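Local structure of ribose 5-phosphate isomerase (Giardia lamblia, 3S5P) at residues A[116-121]-A[148-153]; A[81-86]-A[142-147]. The protein probably interconverts ribose 5-phosphate and ribulose 5-phosphate in the pentose phosphate pathway, as a type B (RpiB) sugar-phosphate isomerase. All coordinates share one frame; numbering follows the deposited sequence.

Interaction 1: residues A[116-121]-A[148-153]; sequences ARKHNN and NFEGGR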
loop_
_atom_site.group_PDB
_atom_site.type_symbol
_atom_site.label_atom_id
_atom_site.label_comp_id
_atom_site.label_asym_id
_atom_site.label_seq_id
_atom_site.Cartn_x
_atom_site.Cartn_y
_atom_site.Cartn_z
ATOM N N ALA A 116 4.549 6.917 -5.707
ATOM C CA ALA A 116 3.117 6.619 -5.965
ATOM C C ALA A 116 2.540 7.401 -7.136
ATOM O O ALA A 116 1.708 6.903 -7.864
ATOM C CB ALA A 116 2.241 6.860 -4.704
ATOM N N ARG A 117 2.956 8.642 -7.283
ATOM C CA ARG A 117 2.501 9.458 -8.395
ATOM C C ARG A 117 3.351 9.194 -9.637
ATOM O O ARG A 117 2.813 8.797 -10.676
ATOM C CB ARG A 117 2.480 10.943 -8.011
ATOM C CG ARG A 117 1.405 11.307 -6.926
ATOM C CD ARG A 117 -0.048 11.283 -7.470
ATOM N NE ARG A 117 -0.214 12.049 -8.709
ATOM C CZ ARG A 117 -0.770 11.584 -9.834
ATOM N NH1 ARG A 117 -1.263 10.344 -9.909
ATOM N NH2 ARG A 117 -0.864 12.384 -10.892
ATOM N N LYS A 118 4.673 9.371 -9.521
ATOM C CA LYS A 118 5.572 9.252 -10.658
ATOM C C LYS A 118 5.419 7.939 -11.423
ATOM O O LYS A 118 5.263 7.955 -12.620
ATOM C CB LYS A 118 7.037 9.397 -10.240
ATOM C CG LYS A 118 7.598 10.808 -10.330
ATOM C CD LYS A 118 9.124 10.770 -10.268
ATOM C CE LYS A 118 9.727 12.150 -10.523
ATOM N NZ LYS A 118 9.581 13.043 -9.332
ATOM N N HIS A 119 5.466 6.821 -10.705
ATOM C CA HIS A 119 5.540 5.482 -11.285
ATOM C C HIS A 119 4.176 4.800 -11.303
ATOM O O HIS A 119 3.899 4.034 -12.203
ATOM C CB HIS A 119 6.465 4.642 -10.429
ATOM C CG HIS A 119 7.897 5.065 -10.493
ATOM N ND1 HIS A 119 8.900 4.387 -9.833
ATOM C CD2 HIS A 119 8.500 6.085 -11.150
ATOM C CE1 HIS A 119 10.055 4.983 -10.068
ATOM N NE2 HIS A 119 9.841 6.018 -10.863
ATOM N N ASN A 120 3.333 5.072 -10.294
ATOM C CA ASN A 120 2.104 4.272 -10.110
ATOM C C ASN A 120 0.810 4.988 -10.454
ATOM O O ASN A 120 -0.254 4.359 -10.460
ATOM C CB ASN A 120 2.034 3.675 -8.700
ATOM C CG ASN A 120 3.355 3.001 -8.278
ATOM O OD1 ASN A 120 3.950 3.380 -7.275
ATOM N ND2 ASN A 120 3.818 2.018 -9.057
ATOM N N ASN A 121 0.896 6.287 -10.736
ATOM C CA ASN A 121 -0.290 7.083 -11.093
ATOM C C ASN A 121 -1.407 6.965 -10.046
ATOM O O ASN A 121 -2.576 6.847 -10.386
ATOM C CB ASN A 121 -0.814 6.727 -12.520
ATOM C CG ASN A 121 -1.747 7.775 -13.068
ATOM O OD1 ASN A 121 -1.669 8.924 -12.668
ATOM N ND2 ASN A 121 -2.674 7.375 -13.961
ATOM N N ASN A 148 3.714 14.830 -10.437
ATOM C CA ASN A 148 2.958 14.326 -11.595
ATOM C C ASN A 148 3.342 12.895 -11.995
ATOM O O ASN A 148 4.482 12.483 -11.806
ATOM C CB ASN A 148 3.162 15.256 -12.795
ATOM C CG ASN A 148 2.526 16.616 -12.585
ATOM O OD1 ASN A 148 1.585 16.760 -11.804
ATOM N ND2 ASN A 148 3.035 17.621 -13.283
ATOM N N PHE A 149 2.377 12.145 -12.523
ATOM C CA PHE A 149 2.631 10.835 -13.110
ATOM C C PHE A 149 3.583 10.968 -14.321
ATOM O O PHE A 149 3.487 11.920 -15.084
ATOM C CB PHE A 149 1.299 10.189 -13.501
ATOM C CG PHE A 149 1.418 8.857 -14.232
ATOM C CD1 PHE A 149 2.189 7.812 -13.726
ATOM C CD2 PHE A 149 0.679 8.627 -15.393
ATOM C CE1 PHE A 149 2.253 6.564 -14.403
ATOM C CE2 PHE A 149 0.722 7.401 -16.056
ATOM C CZ PHE A 149 1.517 6.367 -15.566
ATOM N N GLU A 150 4.530 10.034 -14.449
ATOM C CA GLU A 150 5.394 9.926 -15.655
ATOM C C GLU A 150 4.735 8.996 -16.700
ATOM O O GLU A 150 5.237 7.906 -16.997
ATOM C CB GLU A 150 6.810 9.445 -15.281
ATOM C CG GLU A 150 7.690 10.562 -14.628
ATOM C CD GLU A 150 9.014 10.022 -14.023
ATOM O OE1 GLU A 150 9.177 8.764 -13.924
ATOM O OE2 GLU A 150 9.874 10.867 -13.640
ATOM N N GLY A 151 3.593 9.431 -17.231
ATOM C CA GLY A 151 2.853 8.662 -18.226
ATOM C C GLY A 151 3.681 8.240 -19.429
ATOM O O GLY A 151 3.571 7.097 -19.877
ATOM N N GLY A 152 4.509 9.173 -19.916
ATOM C CA GLY A 152 5.403 9.004 -21.084
ATOM C C GLY A 152 6.200 7.712 -21.127
ATOM O O GLY A 152 6.059 6.950 -22.066
ATOM N N ARG A 153 7.011 7.450 -20.103
ATOM C CA ARG A 153 7.837 6.234 -20.060
ATOM C C ARG A 153 7.013 4.949 -20.026
ATOM O O ARG A 153 7.439 3.932 -20.558
ATOM C CB ARG A 153 8.797 6.266 -18.851
#

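Interaction 2: residues A[81-86]-A[142-147]; sequences CCILVC and SRFLST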
loop_
_atom_site.group_PDB
_atom_site.type_symbol
_atom_site.label_atom_id
_atom_site.label_comp_id
_atom_site.label_asym_id
_atom_site.label_seq_id
_atom_site.Cartn_x
_atom_site.Cartn_y
_atom_site.Cartn_z
ATOM N N CYS A 81 -8.042 13.758 -7.098
ATOM C CA CYS A 81 -7.586 12.634 -6.244
ATOM C C CYS A 81 -8.340 12.711 -4.937
ATOM O O CYS A 81 -9.025 13.724 -4.675
ATOM C CB CYS A 81 -6.092 12.721 -5.960
ATOM S SG CYS A 81 -5.652 14.278 -5.134
ATOM N N CYS A 82 -8.214 11.659 -4.126
ATOM C CA CYS A 82 -8.843 11.639 -2.811
ATOM C C CYS A 82 -7.858 11.218 -1.744
ATOM O O CYS A 82 -6.978 10.377 -1.975
ATOM C CB CYS A 82 -10.097 10.764 -2.786
ATOM S SG CYS A 82 -9.786 8.992 -3.041
ATOM N N ILE A 83 -7.972 11.845 -0.578
ATOM C CA ILE A 83 -7.092 11.547 0.541
ATOM C C ILE A 83 -7.938 10.846 1.590
ATOM O O ILE A 83 -8.971 11.357 1.970
ATOM C CB ILE A 83 -6.508 12.824 1.159
ATOM C CG1 ILE A 83 -6.011 13.772 0.058
ATOM C CG2 ILE A 83 -5.444 12.465 2.263
ATOM C CD1 ILE A 83 -4.951 13.126 -0.932
ATOM N N LEU A 84 -7.471 9.688 2.057
ATOM C CA LEU A 84 -8.234 8.875 2.962
ATOM C C LEU A 84 -7.492 8.620 4.278
ATOM O O LEU A 84 -6.504 7.889 4.318
ATOM C CB LEU A 84 -8.586 7.568 2.271
ATOM C CG LEU A 84 -9.307 7.635 0.935
ATOM C CD1 LEU A 84 -9.257 6.259 0.323
ATOM C CD2 LEU A 84 -10.742 8.126 1.080
ATOM N N VAL A 85 -7.984 9.248 5.347
ATOM C CA VAL A 85 -7.432 9.111 6.693
ATOM C C VAL A 85 -8.122 7.956 7.419
ATOM O O VAL A 85 -9.332 7.950 7.657
ATOM C CB VAL A 85 -7.557 10.429 7.472
ATOM C CG1 VAL A 85 -6.807 10.369 8.812
ATOM C CG2 VAL A 85 -7.036 11.596 6.599
ATOM N N CYS A 86 -7.313 6.969 7.763
ATOM C CA CYS A 86 -7.781 5.700 8.312
ATOM C C CYS A 86 -7.061 5.368 9.651
ATOM O O CYS A 86 -6.355 6.214 10.216
ATOM C CB CYS A 86 -7.460 4.618 7.266
ATOM S SG CYS A 86 -7.562 5.139 5.452
ATOM N N SER A 142 1.638 16.774 0.827
ATOM C CA SER A 142 2.163 17.849 -0.022
ATOM C C SER A 142 2.990 17.298 -1.205
ATOM O O SER A 142 2.909 17.806 -2.329
ATOM C CB SER A 142 2.950 18.857 0.826
ATOM O OG SER A 142 4.101 19.294 0.145
ATOM N N ARG A 143 3.775 16.252 -0.972
ATOM C CA ARG A 143 4.545 15.628 -2.063
ATOM C C ARG A 143 3.631 14.844 -3.019
ATOM O O ARG A 143 3.803 14.896 -4.237
ATOM C CB ARG A 143 5.657 14.748 -1.511
ATOM C CG ARG A 143 6.485 14.034 -2.560
ATOM C CD ARG A 143 7.341 14.988 -3.365
ATOM N NE ARG A 143 7.999 15.885 -2.439
ATOM C CZ ARG A 143 9.163 15.639 -1.849
ATOM N NH1 ARG A 143 9.853 14.512 -2.105
ATOM N NH2 ARG A 143 9.650 16.544 -1.017
ATOM N N PHE A 144 2.623 14.173 -2.469
ATOM C CA PHE A 144 1.605 13.490 -3.290
ATOM C C PHE A 144 0.898 14.494 -4.244
ATOM O O PHE A 144 0.665 14.199 -5.424
ATOM C CB PHE A 144 0.597 12.771 -2.365
ATOM C CG PHE A 144 -0.407 11.893 -3.081
ATOM C CD1 PHE A 144 -0.129 10.552 -3.345
ATOM C CD2 PHE A 144 -1.669 12.384 -3.430
ATOM C CE1 PHE A 144 -1.062 9.715 -3.962
ATOM C CE2 PHE A 144 -2.624 11.529 -4.065
ATOM C CZ PHE A 144 -2.297 10.194 -4.332
ATOM N N LEU A 145 0.577 15.691 -3.749
ATOM C CA LEU A 145 -0.251 16.621 -4.539
ATOM C C LEU A 145 0.556 17.354 -5.602
ATOM O O LEU A 145 0.003 17.810 -6.612
ATOM C CB LEU A 145 -0.986 17.607 -3.623
ATOM C CG LEU A 145 -2.062 17.091 -2.651
ATOM C CD1 LEU A 145 -2.703 18.296 -1.908
ATOM C CD2 LEU A 145 -3.156 16.211 -3.304
ATOM N N SER A 146 1.869 17.462 -5.391
ATOM C CA SER A 146 2.694 18.245 -6.315
ATOM C C SER A 146 3.520 17.402 -7.281
ATOM O O SER A 146 4.244 17.953 -8.095
ATOM C CB SER A 146 3.611 19.199 -5.552
ATOM O OG SER A 146 4.577 18.490 -4.792
ATOM N N THR A 147 3.445 16.076 -7.193
ATOM C CA THR A 147 4.209 15.212 -8.087
ATOM C C THR A 147 3.272 14.738 -9.188
ATOM O O THR A 147 2.157 14.337 -8.905
ATOM C CB THR A 147 4.804 14.006 -7.317
ATOM O OG1 THR A 147 5.592 14.487 -6.226
ATOM C CG2 THR A 147 5.680 13.153 -8.212
#

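Interaction 1: residues A[116-121]-A[148-153]
Phe149 lies against Asn121 where the C-terminal end of helix 110-118 meets the linker into helix 151-155, at the surface of the Rossmann-like alpha/beta fold of RpiB. Asn121 CB sits over the centre of the Phe149 ring, 3.4 Å from the centroid, a CH-pi contact, and the amide beyond it stacks on the ring with the planes 15° apart. An asparagine suits this place: it tolerates the positive phi that ends the helix, and its flat amide can lie on an aromatic face. The ring is brought there by a CG anti to the backbone N of Phe149 (chi1 175°). On its opposite face stands Gly151 N, offset toward the rim.

In the conformer described here, Arg117 NH1 donates to Asn121 OD1 (3.1 Å), from a direction tilted out of the amide's carbonyl plane, and also to the carbonyl of Ala122. With bends at chi2 and chi3, this conformer folds its guanidinium toward both acceptors.

The backbones join through Glu150 N, which gives a nearly straight hydrogen bond (164°) aimed at a lone pair of Lys118 O, within the plane of that carbonyl. Glu150 occupies the N-cap position of helix 151-155. Its extended chain runs past Lys118 at a slant, so the lysine's aliphatic part meets the carboxylate: Lys118 CE is 3.4 Å from Glu150 OE2, whereas Lys118 NZ stays 4.8 Å from that oxygen.

Interaction 2: residues A[81-86]-A[142-147]
Cys81 and Leu145 make the closest contact between strand 81-86 and helix 134-146, with Cys81 SG 3.6 Å from Leu145 CD2. The sulfur gets there with chi1 at 59°, between its own backbone N and carbonyl carbon. Beside it, Cys81 CB meets the edge of the Phe144 ring at CE2 (4.1 Å). Ile83, two residues along the strand, reaches back with its CD1, which lies 4.2 Å from Phe144 CD2 and 4.3 Å from Leu145 CD2; the isoleucine and the phenylalanine run alongside one another but point opposite ways. All four residues are buried and meet through apolar atoms, as suits a helix laid on a sheet: the small cysteine lets its sulfur come close to a leucine methyl, while the longer isoleucine spans to both helix residues.

Farther out, Cys81 and Ile83 are held by backbone hydrogen bonds to Ala25 in strand 23-28, and Ile83 also packs on Leu125 and Leu127 of strand 124-128. Phe144 also touches Ala113 and Arg117 of helix 110-118, and Leu145 touches Tyr48.

The short segments run nearly antiparallel, at 167° with their axes 10.8 Å apart, the helix-on-sheet layer of a Rossmann-like fold with a parallel sheet.

Helix 134-146 connects the two contacts: its last turn packs on the central strand in interaction 2, and the chain passes directly from Thr147 into the 148-153 segment of interaction 1. The centres are about 14 Å apart, one near the middle of the chain and the other at its surface, yet their residues touch. Arg117 CG of interaction 1 lies 3.3 Å from Phe144 O of interaction 2. Arg117 NE makes a weak hydrogen bond to Thr147 O. Lys118 CG packs 3.7 Å from Thr147 CG2. A sulfate, probably from the crystallisation liquor, lies beside the Asn120 side chain, about 3 Å at nearest atoms, where Asn120 also packs on Gly91 of the second subunit.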